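Local atomic coordinates of Old Yellow Enzyme (Pichia, PDB entry 6AGZ), a protein that probably catalyses the asymmetric reduction of enone compounds as an old yellow enzyme, a TIM-barrel flavoprotein that carries flavin mononucleotide. Residues R28-P33 / G61-T66; S105-Q110 / G180-E185; H235-L240 / L279-I284; K310-R315 / R337-C342. All coordinates share one frame; numbering follows the deposited sequence.

Overall arrangement
The chain builds an eight-stranded parallel barrel, and the four interactions follow one another along it in series, none nested in or crossing another. Interaction 1 closes the short loop through helix 47-57, joining strands 29-31 and 63-70. Interaction 2 closes a longer excursion, about half of it helical, between strands 106-112 and 183-187. Interaction 3 closes the loop through helix 258-274, pairing strands 236-240 and 281-285, and interaction 4 completes the unit of strand 313-316, helix 328-334 and strand 338-341. Backbone bonds link each to the next, and those between Val30 and Ile340 and between Arg28 and Ile340 shut the ring from interaction 4 to interaction 1. All four touch the flavin mononucleotide.

Interaction 1: residues R28-P33 / G61-T66; sequences RLVFPP and GGLLIT. With FMN (flavin mononucleotide), chain C.
Leu64 CD2 lies near the plane of the Phe31 ring, at its edge, and makes its contact with Phe31 CB, 3.6 Å away. One face carries water 3, displaced toward the rim, and Phe346 meets the same ring with its plane inclined. The Pro33 ring reaches the cofactor, its CG 3.6 Å from FMN C2, while its CD lies beside CG2 of Ile65, the two side chains pointing the same way. Ile65 is the hub of the opposite side of the sheet. With CG1 turned anti to the carbonyl carbon (chi1 -52°), its CD1 comes to 3.7 Å from Val30 CG1, and the two side chains cross at a slant.

The strands run parallel. Phe31 receives Ile65 N on its O at 2.9 Å and gives its own N to Leu63 O at 3.3 Å, both in the carbonyl plane. Where the strands spread, water takes over: water 2 joins the carbonyls of Leu29 and Leu63, and water 3 those of Pro32 and Ile65. Pro33 O accepts FMN O2' at 2.8 Å. Backbone bonds and waters thus join the strands, apolar side chains flank them, and Pro33 offers its carbonyl and ring to the flavin.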
# COMPACT_ATOMS: atom_id res chain seq x y z
N ARG A 28 -11.26 17.81 18.07
CA ARG A 28 -11.03 16.80 17.04
C ARG A 28 -11.73 15.49 17.39
O ARG A 28 -11.38 14.43 16.85
CB ARG A 28 -9.53 16.59 16.84
CG ARG A 28 -8.80 17.91 16.70
CD ARG A 28 -7.33 17.77 16.36
NE ARG A 28 -6.68 19.07 16.33
CZ ARG A 28 -5.41 19.28 15.99
NH1 ARG A 28 -4.64 18.26 15.64
NH2 ARG A 28 -4.92 20.51 16.00
N LEU A 29 -12.73 15.54 18.26
CA LEU A 29 -13.59 14.40 18.56
C LEU A 29 -14.78 14.43 17.61
O LEU A 29 -15.46 15.46 17.48
CB LEU A 29 -14.06 14.44 20.01
CG LEU A 29 -15.14 13.44 20.43
CD1 LEU A 29 -14.60 12.02 20.44
CD2 LEU A 29 -15.71 13.81 21.79
N VAL A 30 -15.04 13.31 16.95
CA VAL A 30 -16.05 13.22 15.90
C VAL A 30 -17.07 12.16 16.28
O VAL A 30 -16.71 11.09 16.78
CB VAL A 30 -15.42 12.91 14.53
CG1 VAL A 30 -16.49 12.83 13.45
CG2 VAL A 30 -14.38 13.96 14.17
N PHE A 31 -18.35 12.46 16.03
CA PHE A 31 -19.41 11.47 16.08
C PHE A 31 -19.54 10.86 14.69
O PHE A 31 -20.11 11.48 13.78
CB PHE A 31 -20.74 12.11 16.51
CG PHE A 31 -21.86 11.13 16.71
CD1 PHE A 31 -21.60 9.78 16.90
CD2 PHE A 31 -23.18 11.56 16.71
CE1 PHE A 31 -22.64 8.88 17.09
CE2 PHE A 31 -24.21 10.66 16.90
CZ PHE A 31 -23.94 9.32 17.09
N PRO A 32 -19.00 9.66 14.47
CA PRO A 32 -19.03 9.06 13.14
C PRO A 32 -20.46 8.73 12.73
O PRO A 32 -21.36 8.72 13.58
CB PRO A 32 -18.19 7.78 13.31
CG PRO A 32 -17.47 7.94 14.62
CD PRO A 32 -18.37 8.77 15.46
N PRO A 33 -20.71 8.46 11.45
CA PRO A 33 -22.06 8.08 11.03
C PRO A 33 -22.51 6.82 11.76
O PRO A 33 -21.80 5.81 11.78
CB PRO A 33 -21.91 7.84 9.52
CG PRO A 33 -20.44 7.62 9.31
CD PRO A 33 -19.76 8.49 10.32
N GLY A 61 -18.70 22.04 19.98
CA GLY A 61 -17.85 22.74 19.05
C GLY A 61 -17.24 21.89 17.95
O GLY A 61 -16.68 22.45 17.00
N GLY A 62 -17.33 20.57 18.04
CA GLY A 62 -16.71 19.67 17.09
C GLY A 62 -17.62 19.31 15.93
O GLY A 62 -18.61 19.99 15.64
N LEU A 63 -17.28 18.20 15.27
CA LEU A 63 -18.00 17.75 14.08
C LEU A 63 -18.87 16.55 14.43
O LEU A 63 -18.42 15.61 15.09
CB LEU A 63 -17.03 17.37 12.96
CG LEU A 63 -17.68 16.84 11.68
CD1 LEU A 63 -18.48 17.94 10.98
CD2 LEU A 63 -16.64 16.24 10.74
N LEU A 64 -20.12 16.58 13.97
CA LEU A 64 -21.00 15.43 13.96
C LEU A 64 -21.17 14.95 12.53
O LEU A 64 -21.14 15.74 11.58
CB LEU A 64 -22.37 15.76 14.57
CG LEU A 64 -22.43 16.43 15.94
CD1 LEU A 64 -23.87 16.72 16.32
CD2 LEU A 64 -21.76 15.57 17.00
N ILE A 65 -21.35 13.64 12.37
CA ILE A 65 -21.65 13.05 11.07
C ILE A 65 -22.96 12.29 11.18
O ILE A 65 -23.12 11.46 12.09
CB ILE A 65 -20.51 12.14 10.57
CG1 ILE A 65 -19.17 12.87 10.63
CG2 ILE A 65 -20.79 11.69 9.15
CD1 ILE A 65 -18.01 12.05 10.14
N THR A 66 -23.89 12.57 10.28
CA THR A 66 -25.20 11.96 10.35
C THR A 66 -25.12 10.46 10.07
O THR A 66 -24.17 9.97 9.45
CB THR A 66 -26.16 12.59 9.34
OG1 THR A 66 -25.81 12.17 8.01
CG2 THR A 66 -26.08 14.10 9.41
N1 FMN C . -20.48 3.51 9.80
C2 FMN C . -20.81 4.15 8.62
O2 FMN C . -19.93 4.51 7.84
N3 FMN C . -22.13 4.39 8.31
C4 FMN C . -23.13 3.99 9.17
O4 FMN C . -24.31 4.19 8.90
C4A FMN C . -22.79 3.35 10.36
N5 FMN C . -23.79 2.95 11.23
C5A FMN C . -23.46 2.32 12.41
C6 FMN C . -24.47 1.92 13.27
C7 FMN C . -24.16 1.28 14.46
C7M FMN C . -25.25 0.85 15.40
C8 FMN C . -22.83 1.04 14.79
C8M FMN C . -22.49 0.35 16.08
C9 FMN C . -21.82 1.43 13.92
C9A FMN C . -22.13 2.08 12.73
N10 FMN C . -21.13 2.47 11.86
C10 FMN C . -21.46 3.11 10.68
C1' FMN C . -19.69 2.23 12.21
C2' FMN C . -19.22 3.38 13.09
O2' FMN C . -19.32 4.59 12.37
C3' FMN C . -17.80 3.20 13.63
O3' FMN C . -16.88 3.19 12.56
C4' FMN C . -17.68 1.92 14.44
O4' FMN C . -18.76 1.83 15.34
C5' FMN C . -16.38 1.86 15.22
O5' FMN C . -16.27 3.01 16.03
P FMN C . -16.42 2.90 17.63
O1P FMN C . -15.48 1.83 18.14
O2P FMN C . -16.08 4.22 18.27
O3P FMN C . -17.84 2.53 17.96
O HOH W 1 -14.34 17.29 15.73
O HOH W 2 -18.23 15.63 17.82
O HOH W 3 -24.29 9.52 13.64

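Interaction 2: residues S105-Q110 / G180-E185; sequences SHISMQ and GFDMVE. With FMN (flavin mononucleotide), chain C.
Asp182 grips Ile107 twice. Its OD2 takes Ile107 N at 2.9 Å on the anti side of the carboxylate, while its own N reaches Ile107 O at 2.9 Å; OD2 also accepts from His101 NE2. Further along, Met109 repeats the pattern with backbone atoms alone: its N meets Met183 O at 3.2 Å from above the carbonyl plane, and its O receives Glu185 N at 2.7 Å in a nearly straight bond (169°). Met183 N, buried here, has no partner in the model.

Gln110 ends the ladder at the flavin. With CG anti to the backbone N (chi1 -170°) and the chain extended beyond it, the amide reaches the pyrimidine rim of the flavin, with OE1 accepting FMN N3 at 2.9 Å and NE2 giving to FMN O2 at 2.9 Å. NE2 also makes a weak bond to Glu185 OE2, the amide and carboxylate planes standing 83° apart. The other oxygen of Glu185, OE1, bonds Tyr281 OH, which also bonds Ser108 OG.

On the other face of the sheet, Met109 CB sits over the centre of the Phe181 ring, 3.7 Å from its centroid, a CH-pi contact. Met109 SD stands obliquely to the ring as a Met-aromatic contact, and CE packs against CZ. A serine in place of Phe181 would probably leave Met109 and the Ile107 branches without the surface they rest on. Helix 87-102 backs this apolar layer through Val97 and Trp93, while strands 63-70 and 236-240 continue the barrel beyond the pair.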
# COMPACT_ATOMS: atom_id res chain seq x y z
N SER A 105 -21.95 23.60 17.11
CA SER A 105 -21.22 22.50 16.51
C SER A 105 -21.39 22.54 14.99
O SER A 105 -22.02 23.44 14.43
CB SER A 105 -21.69 21.16 17.08
OG SER A 105 -21.38 21.07 18.46
N HIS A 106 -20.80 21.54 14.33
CA HIS A 106 -20.83 21.43 12.88
C HIS A 106 -21.19 19.99 12.52
O HIS A 106 -20.98 19.06 13.30
CB HIS A 106 -19.48 21.83 12.28
CG HIS A 106 -18.88 23.04 12.92
ND1 HIS A 106 -19.00 24.30 12.39
CD2 HIS A 106 -18.15 23.18 14.06
CE1 HIS A 106 -18.37 25.17 13.17
NE2 HIS A 106 -17.85 24.51 14.19
N ILE A 107 -21.73 19.81 11.32
CA ILE A 107 -22.32 18.53 10.94
C ILE A 107 -22.04 18.23 9.47
O ILE A 107 -22.11 19.12 8.62
CB ILE A 107 -23.83 18.49 11.25
CG1 ILE A 107 -24.40 17.09 11.01
CG2 ILE A 107 -24.58 19.55 10.44
CD1 ILE A 107 -25.78 16.90 11.61
N SER A 108 -21.71 16.97 9.19
CA SER A 108 -21.58 16.45 7.85
C SER A 108 -22.59 15.32 7.66
O SER A 108 -22.90 14.59 8.59
CB SER A 108 -20.16 15.92 7.59
OG SER A 108 -20.10 15.14 6.41
N MET A 109 -23.12 15.20 6.44
CA MET A 109 -24.06 14.14 6.11
C MET A 109 -23.35 13.07 5.28
O MET A 109 -22.75 13.38 4.25
CB MET A 109 -25.27 14.67 5.36
CG MET A 109 -26.07 13.56 4.67
SD MET A 109 -27.67 14.05 4.01
CE MET A 109 -28.67 14.07 5.49
N GLN A 110 -23.42 11.83 5.74
CA GLN A 110 -22.92 10.70 4.97
C GLN A 110 -24.01 10.20 4.04
O GLN A 110 -25.15 10.00 4.47
CB GLN A 110 -22.44 9.57 5.89
CG GLN A 110 -21.69 8.47 5.15
CD GLN A 110 -21.50 7.22 5.99
OE1 GLN A 110 -22.45 6.72 6.59
NE2 GLN A 110 -20.28 6.71 6.03
N GLY A 180 -27.86 22.88 4.30
CA GLY A 180 -26.82 23.64 4.97
C GLY A 180 -25.75 22.83 5.68
O GLY A 180 -25.04 23.39 6.52
N PHE A 181 -25.63 21.54 5.39
CA PHE A 181 -24.58 20.73 5.99
C PHE A 181 -23.21 21.31 5.65
O PHE A 181 -23.01 21.94 4.60
CB PHE A 181 -24.65 19.28 5.50
CG PHE A 181 -25.79 18.50 6.08
CD1 PHE A 181 -25.65 17.84 7.30
CD2 PHE A 181 -27.00 18.40 5.42
CE1 PHE A 181 -26.69 17.11 7.83
CE2 PHE A 181 -28.05 17.67 5.95
CZ PHE A 181 -27.89 17.02 7.16
N ASP A 182 -22.24 21.09 6.55
CA ASP A 182 -20.90 21.60 6.32
C ASP A 182 -20.13 20.74 5.32
O ASP A 182 -19.35 21.26 4.52
CB ASP A 182 -20.14 21.69 7.64
CG ASP A 182 -20.80 22.63 8.63
OD1 ASP A 182 -20.65 23.87 8.47
OD2 ASP A 182 -21.47 22.15 9.56
N MET A 183 -20.34 19.43 5.35
CA MET A 183 -19.74 18.53 4.38
C MET A 183 -20.77 17.50 3.95
O MET A 183 -21.85 17.37 4.54
CB MET A 183 -18.51 17.80 4.94
CG MET A 183 -17.38 18.70 5.39
SD MET A 183 -17.45 19.03 7.16
CE MET A 183 -15.91 19.92 7.39
N VAL A 184 -20.42 16.76 2.91
CA VAL A 184 -21.15 15.58 2.48
C VAL A 184 -20.14 14.45 2.34
O VAL A 184 -19.11 14.61 1.68
CB VAL A 184 -21.95 15.83 1.19
CG1 VAL A 184 -21.04 16.03 -0.03
CG2 VAL A 184 -22.94 14.72 0.95
N GLU A 185 -20.40 13.33 3.00
CA GLU A 185 -19.45 12.23 3.09
C GLU A 185 -19.94 11.06 2.25
O GLU A 185 -21.05 10.56 2.47
CB GLU A 185 -19.23 11.79 4.53
CG GLU A 185 -18.35 10.55 4.66
CD GLU A 185 -18.12 10.14 6.10
OE1 GLU A 185 -18.03 11.04 6.97
OE2 GLU A 185 -18.03 8.93 6.36
N1 FMN C . -20.48 3.51 9.80
C2 FMN C . -20.81 4.15 8.62
O2 FMN C . -19.93 4.51 7.84
N3 FMN C . -22.13 4.39 8.31
C4 FMN C . -23.13 3.99 9.17
O4 FMN C . -24.31 4.19 8.90
C4A FMN C . -22.79 3.35 10.36
N5 FMN C . -23.79 2.95 11.23
C5A FMN C . -23.46 2.32 12.41
C6 FMN C . -24.47 1.92 13.27
C7 FMN C . -24.16 1.28 14.46
C7M FMN C . -25.25 0.85 15.40
C8 FMN C . -22.83 1.04 14.79
C8M FMN C . -22.49 0.35 16.08
C9 FMN C . -21.82 1.43 13.92
C9A FMN C . -22.13 2.08 12.73
N10 FMN C . -21.13 2.47 11.86
C10 FMN C . -21.46 3.11 10.68
C1' FMN C . -19.69 2.23 12.21
C2' FMN C . -19.22 3.38 13.09
O2' FMN C . -19.32 4.59 12.37
C3' FMN C . -17.80 3.20 13.63
O3' FMN C . -16.88 3.19 12.56
C4' FMN C . -17.68 1.92 14.44
O4' FMN C . -18.76 1.83 15.34
C5' FMN C . -16.38 1.86 15.22
O5' FMN C . -16.27 3.01 16.03
P FMN C . -16.42 2.90 17.63
O1P FMN C . -15.48 1.83 18.14
O2P FMN C . -16.08 4.22 18.27
O3P FMN C . -17.84 2.53 17.96

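Interaction 3: residues H235-L240 / L279-I284; sequences HVAVRL and LAYVSI. With FMN (flavin mononucleotide), chain C.
Val236 opens the pairing by accepting Ala280 N on its O at 2.8 Å, while its CG1 packs on Leu279 CD2. Next, Ala237 places its methyl group over the centre of the Tyr281 ring, CB 3.4 Å from the ring centroid, a close CH-pi contact. The tyrosine is brought there by a first torsion that sets CG between its backbone N and carbonyl carbon (chi1 62°). Val238 turns to the other face, where CG1 touches Leu279 CD1; its O takes Ser283 N at 2.8 Å, but its buried N has no partner in the model.

Arg239 comes back to the Tyr281 side and runs to the cofactor. Its NE makes a weak bond to Ser283 OG at 3.0 Å. NH1 gives to FMN O2 at 2.8 Å and to FMN O2' at 2.9 Å, with FMN N1 also at the guanidinium edge. NH2 makes a weak bond to FMN O3' and holds water 4 at 2.7 Å, which also bonds Ser283 OG and Ile284 O. A leucine in place of Arg239 would probably leave FMN O2 and O2' without this donor and water 4 without its grip. Leu240 closes the walk, its N bonding Ser283 O at 3.0 Å.

Adjacent parallel strands with the active site at their C-terminal ends are the hallmark of the TIM barrel; here Arg239 holds the flavin from that end.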
# COMPACT_ATOMS: atom_id res chain seq x y z
N HIS A 235 -16.16 20.68 0.90
CA HIS A 235 -17.44 20.22 1.42
C HIS A 235 -17.67 18.74 1.13
O HIS A 235 -18.80 18.26 1.24
CB HIS A 235 -18.59 21.05 0.86
CG HIS A 235 -18.48 22.51 1.14
ND1 HIS A 235 -18.96 23.09 2.30
CD2 HIS A 235 -17.96 23.53 0.41
CE1 HIS A 235 -18.73 24.39 2.27
NE2 HIS A 235 -18.13 24.68 1.14
N VAL A 236 -16.61 18.01 0.77
CA VAL A 236 -16.72 16.62 0.34
C VAL A 236 -15.79 15.75 1.18
O VAL A 236 -14.70 16.19 1.56
CB VAL A 236 -16.39 16.47 -1.17
CG1 VAL A 236 -16.55 15.02 -1.62
CG2 VAL A 236 -17.28 17.38 -2.00
N ALA A 237 -16.23 14.53 1.47
CA ALA A 237 -15.43 13.55 2.18
C ALA A 237 -15.78 12.17 1.65
O ALA A 237 -16.63 12.01 0.77
CB ALA A 237 -15.65 13.65 3.69
N VAL A 238 -15.12 11.15 2.21
CA VAL A 238 -15.34 9.77 1.79
C VAL A 238 -14.88 8.86 2.92
O VAL A 238 -13.98 9.21 3.69
CB VAL A 238 -14.59 9.46 0.47
CG1 VAL A 238 -13.08 9.55 0.67
CG2 VAL A 238 -14.99 8.10 -0.09
N ARG A 239 -15.52 7.70 3.03
CA ARG A 239 -15.11 6.69 4.01
C ARG A 239 -14.72 5.40 3.30
O ARG A 239 -15.39 4.97 2.36
CB ARG A 239 -16.22 6.40 5.03
CG ARG A 239 -15.76 5.49 6.15
CD ARG A 239 -16.75 5.43 7.29
NE ARG A 239 -16.07 5.50 8.58
CZ ARG A 239 -16.65 5.23 9.75
NH1 ARG A 239 -17.92 4.86 9.79
NH2 ARG A 239 -15.95 5.33 10.87
N LEU A 240 -13.62 4.80 3.76
CA LEU A 240 -13.10 3.57 3.20
C LEU A 240 -12.80 2.58 4.32
O LEU A 240 -12.43 2.98 5.43
CB LEU A 240 -11.82 3.82 2.37
CG LEU A 240 -11.93 4.84 1.24
CD1 LEU A 240 -10.55 5.28 0.78
CD2 LEU A 240 -12.73 4.27 0.07
N LEU A 279 -10.05 17.15 -0.40
CA LEU A 279 -11.24 16.78 0.34
C LEU A 279 -11.18 17.35 1.76
O LEU A 279 -10.11 17.59 2.31
CB LEU A 279 -11.39 15.26 0.40
CG LEU A 279 -11.63 14.51 -0.91
CD1 LEU A 279 -11.86 13.03 -0.64
CD2 LEU A 279 -12.80 15.10 -1.67
N ALA A 280 -12.37 17.56 2.34
CA ALA A 280 -12.43 18.02 3.73
C ALA A 280 -11.74 17.02 4.65
O ALA A 280 -10.94 17.41 5.51
CB ALA A 280 -13.89 18.23 4.14
N TYR A 281 -12.02 15.73 4.48
CA TYR A 281 -11.37 14.69 5.26
C TYR A 281 -11.58 13.35 4.57
O TYR A 281 -12.48 13.20 3.73
CB TYR A 281 -11.90 14.65 6.70
CG TYR A 281 -13.37 14.33 6.82
CD1 TYR A 281 -14.33 15.34 6.77
CD2 TYR A 281 -13.81 13.02 7.00
CE1 TYR A 281 -15.68 15.06 6.89
CE2 TYR A 281 -15.16 12.73 7.12
CZ TYR A 281 -16.09 13.75 7.06
OH TYR A 281 -17.43 13.46 7.18
N VAL A 282 -10.74 12.39 4.93
CA VAL A 282 -10.90 11.00 4.54
C VAL A 282 -11.12 10.18 5.80
O VAL A 282 -10.30 10.24 6.73
CB VAL A 282 -9.68 10.48 3.75
CG1 VAL A 282 -9.80 8.98 3.51
CG2 VAL A 282 -9.56 11.21 2.42
N SER A 283 -12.21 9.42 5.84
CA SER A 283 -12.59 8.66 7.02
C SER A 283 -12.15 7.21 6.87
O SER A 283 -12.44 6.57 5.85
CB SER A 283 -14.10 8.73 7.24
OG SER A 283 -14.47 8.05 8.43
N ILE A 284 -11.44 6.70 7.88
CA ILE A 284 -10.90 5.35 7.86
C ILE A 284 -11.24 4.65 9.17
O ILE A 284 -11.37 5.27 10.23
CB ILE A 284 -9.37 5.33 7.62
CG1 ILE A 284 -8.61 5.86 8.84
CG2 ILE A 284 -9.02 6.15 6.38
CD1 ILE A 284 -7.11 5.76 8.68
N1 FMN C . -20.48 3.51 9.80
C2 FMN C . -20.81 4.15 8.62
O2 FMN C . -19.93 4.51 7.84
N3 FMN C . -22.13 4.39 8.31
C4 FMN C . -23.13 3.99 9.17
O4 FMN C . -24.31 4.19 8.90
C4A FMN C . -22.79 3.35 10.36
N5 FMN C . -23.79 2.95 11.23
C5A FMN C . -23.46 2.32 12.41
C6 FMN C . -24.47 1.92 13.27
C7 FMN C . -24.16 1.28 14.46
C7M FMN C . -25.25 0.85 15.40
C8 FMN C . -22.83 1.04 14.79
C8M FMN C . -22.49 0.35 16.08
C9 FMN C . -21.82 1.43 13.92
C9A FMN C . -22.13 2.08 12.73
N10 FMN C . -21.13 2.47 11.86
C10 FMN C . -21.46 3.11 10.68
C1' FMN C . -19.69 2.23 12.21
C2' FMN C . -19.22 3.38 13.09
O2' FMN C . -19.32 4.59 12.37
C3' FMN C . -17.80 3.20 13.63
O3' FMN C . -16.88 3.19 12.56
C4' FMN C . -17.68 1.92 14.44
O4' FMN C . -18.76 1.83 15.34
C5' FMN C . -16.38 1.86 15.22
O5' FMN C . -16.27 3.01 16.03
P FMN C . -16.42 2.90 17.63
O1P FMN C . -15.48 1.83 18.14
O2P FMN C . -16.08 4.22 18.27
O3P FMN C . -17.84 2.53 17.96
O HOH W 4 -13.62 6.67 10.35

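Interaction 4: residues K310-R315 / R337-C342; sequences KGVVLR and RTLIGC. With FMN (flavin mononucleotide), chain C.
Arg337 wraps its side chain around the carbonyl of Gly311. CB and CG both stand 3.9 Å from Gly311 O, and the bend at chi2 (83°) brings CD to 3.3 Å from that oxygen and 3.7 Å from Val313 CG1. NE then passes beside the same valine methyl group and pairs with Asp335 in a salt bridge. CZ also lies near Gly311 O. At the tip, NH1 bonds Gly311 O at 2.8 Å, the oxygen lying in the guanidinium plane, and also reaches Trp309 O, while NH2 turns to Leu306 O. The guanidinium group is therefore held from several sides and unlikely to rotate.

Beyond it the strands run parallel in regular register, Arg315 N meeting Leu339 O at 2.9 Å in an almost straight bond (178°). Val312 CG1 packs on Leu339 CD1 at 3.7 Å. Leu314 CD1 lies 3.5 Å from Gly341 N, and a side chain at that glycine would be tight against it.

Cys342 follows at the phosphate, its CA 3.3 Å from FMN O2P. Leu314 and Leu339 face Val30, Ile340 rests on helix 328-334, and strand 281-285 flanks strand 313-316; the pair forms the seventh and eighth barrel strands, the eighth meeting strand 29-31.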
# COMPACT_ATOMS: atom_id res chain seq x y z
N LYS A 310 -2.45 13.08 2.65
CA LYS A 310 -1.76 14.08 3.46
C LYS A 310 -2.71 15.04 4.17
O LYS A 310 -2.25 15.84 4.99
CB LYS A 310 -0.80 14.89 2.59
CG LYS A 310 0.23 14.05 1.84
CD LYS A 310 1.18 13.36 2.79
CE LYS A 310 2.31 12.67 2.04
NZ LYS A 310 3.30 12.05 2.96
N GLY A 311 -4.00 14.98 3.88
CA GLY A 311 -4.97 15.90 4.45
C GLY A 311 -5.53 15.41 5.77
O GLY A 311 -4.98 14.51 6.42
N VAL A 312 -6.64 16.02 6.17
CA VAL A 312 -7.32 15.62 7.40
C VAL A 312 -7.80 14.19 7.26
O VAL A 312 -8.40 13.81 6.25
CB VAL A 312 -8.48 16.58 7.70
CG1 VAL A 312 -9.26 16.10 8.92
CG2 VAL A 312 -7.97 17.99 7.91
N VAL A 313 -7.52 13.37 8.28
CA VAL A 313 -7.93 11.98 8.30
C VAL A 313 -8.70 11.72 9.59
O VAL A 313 -8.24 12.08 10.68
CB VAL A 313 -6.73 11.02 8.18
CG1 VAL A 313 -5.67 11.32 9.23
CG2 VAL A 313 -7.19 9.57 8.28
N LEU A 314 -9.88 11.14 9.46
CA LEU A 314 -10.71 10.76 10.60
C LEU A 314 -10.52 9.27 10.86
O LEU A 314 -10.84 8.45 10.00
CB LEU A 314 -12.18 11.08 10.35
CG LEU A 314 -13.19 10.39 11.27
CD1 LEU A 314 -12.98 10.81 12.72
CD2 LEU A 314 -14.61 10.69 10.82
N ARG A 315 -10.00 8.92 12.03
CA ARG A 315 -9.75 7.53 12.39
C ARG A 315 -10.78 7.09 13.42
O ARG A 315 -10.95 7.75 14.45
CB ARG A 315 -8.34 7.36 12.94
CG ARG A 315 -7.27 8.03 12.08
CD ARG A 315 -5.87 7.79 12.63
NE ARG A 315 -5.48 6.38 12.54
CZ ARG A 315 -4.25 5.94 12.73
NH1 ARG A 315 -3.27 6.79 13.01
NH2 ARG A 315 -3.98 4.64 12.63
N ARG A 337 -3.23 16.62 11.96
CA ARG A 337 -4.30 16.49 10.98
C ARG A 337 -5.21 15.30 11.26
O ARG A 337 -5.92 14.84 10.35
CB ARG A 337 -3.72 16.39 9.56
CG ARG A 337 -2.60 15.36 9.37
CD ARG A 337 -3.13 13.95 9.14
NE ARG A 337 -2.08 13.00 8.76
CZ ARG A 337 -1.98 12.45 7.56
NH1 ARG A 337 -2.86 12.74 6.61
NH2 ARG A 337 -1.00 11.60 7.30
N THR A 338 -5.23 14.79 12.49
CA THR A 338 -5.94 13.56 12.81
C THR A 338 -7.15 13.85 13.68
O THR A 338 -7.03 14.46 14.75
CB THR A 338 -5.01 12.56 13.52
OG1 THR A 338 -3.93 12.22 12.65
CG2 THR A 338 -5.78 11.29 13.88
N LEU A 339 -8.32 13.40 13.23
CA LEU A 339 -9.55 13.40 14.01
C LEU A 339 -9.79 12.00 14.57
O LEU A 339 -9.41 11.00 13.96
CB LEU A 339 -10.74 13.84 13.15
CG LEU A 339 -10.62 15.15 12.37
CD1 LEU A 339 -11.85 15.36 11.50
CD2 LEU A 339 -10.42 16.32 13.32
N ILE A 340 -10.44 11.95 15.73
CA ILE A 340 -10.73 10.69 16.40
C ILE A 340 -12.25 10.54 16.49
O ILE A 340 -12.92 11.40 17.08
CB ILE A 340 -10.09 10.61 17.80
CG1 ILE A 340 -8.57 10.67 17.68
CG2 ILE A 340 -10.52 9.34 18.51
CD1 ILE A 340 -7.95 9.46 17.02
N GLY A 341 -12.77 9.47 15.91
CA GLY A 341 -14.20 9.20 15.92
C GLY A 341 -14.56 8.15 16.97
O GLY A 341 -13.88 7.13 17.09
N CYS A 342 -15.62 8.42 17.71
CA CYS A 342 -16.15 7.50 18.71
C CYS A 342 -17.65 7.39 18.50
O CYS A 342 -18.39 8.36 18.73
CB CYS A 342 -15.83 7.97 20.13
SG CYS A 342 -14.07 8.29 20.43
N1 FMN C . -20.48 3.51 9.80
C2 FMN C . -20.81 4.15 8.62
O2 FMN C . -19.93 4.51 7.84
N3 FMN C . -22.13 4.39 8.31
C4 FMN C . -23.13 3.99 9.17
O4 FMN C . -24.31 4.19 8.90
C4A FMN C . -22.79 3.35 10.36
N5 FMN C . -23.79 2.95 11.23
C5A FMN C . -23.46 2.32 12.41
C6 FMN C . -24.47 1.92 13.27
C7 FMN C . -24.16 1.28 14.46
C7M FMN C . -25.25 0.85 15.40
C8 FMN C . -22.83 1.04 14.79
C8M FMN C . -22.49 0.35 16.08
C9 FMN C . -21.82 1.43 13.92
C9A FMN C . -22.13 2.08 12.73
N10 FMN C . -21.13 2.47 11.86
C10 FMN C . -21.46 3.11 10.68
C1' FMN C . -19.69 2.23 12.21
C2' FMN C . -19.22 3.38 13.09
O2' FMN C . -19.32 4.59 12.37
C3' FMN C . -17.80 3.20 13.63
O3' FMN C . -16.88 3.19 12.56
C4' FMN C . -17.68 1.92 14.44
O4' FMN C . -18.76 1.83 15.34
C5' FMN C . -16.38 1.86 15.22
O5' FMN C . -16.27 3.01 16.03
P FMN C . -16.42 2.90 17.63
O1P FMN C . -15.48 1.83 18.14
O2P FMN C . -16.08 4.22 18.27
O3P FMN C . -17.84 2.53 17.96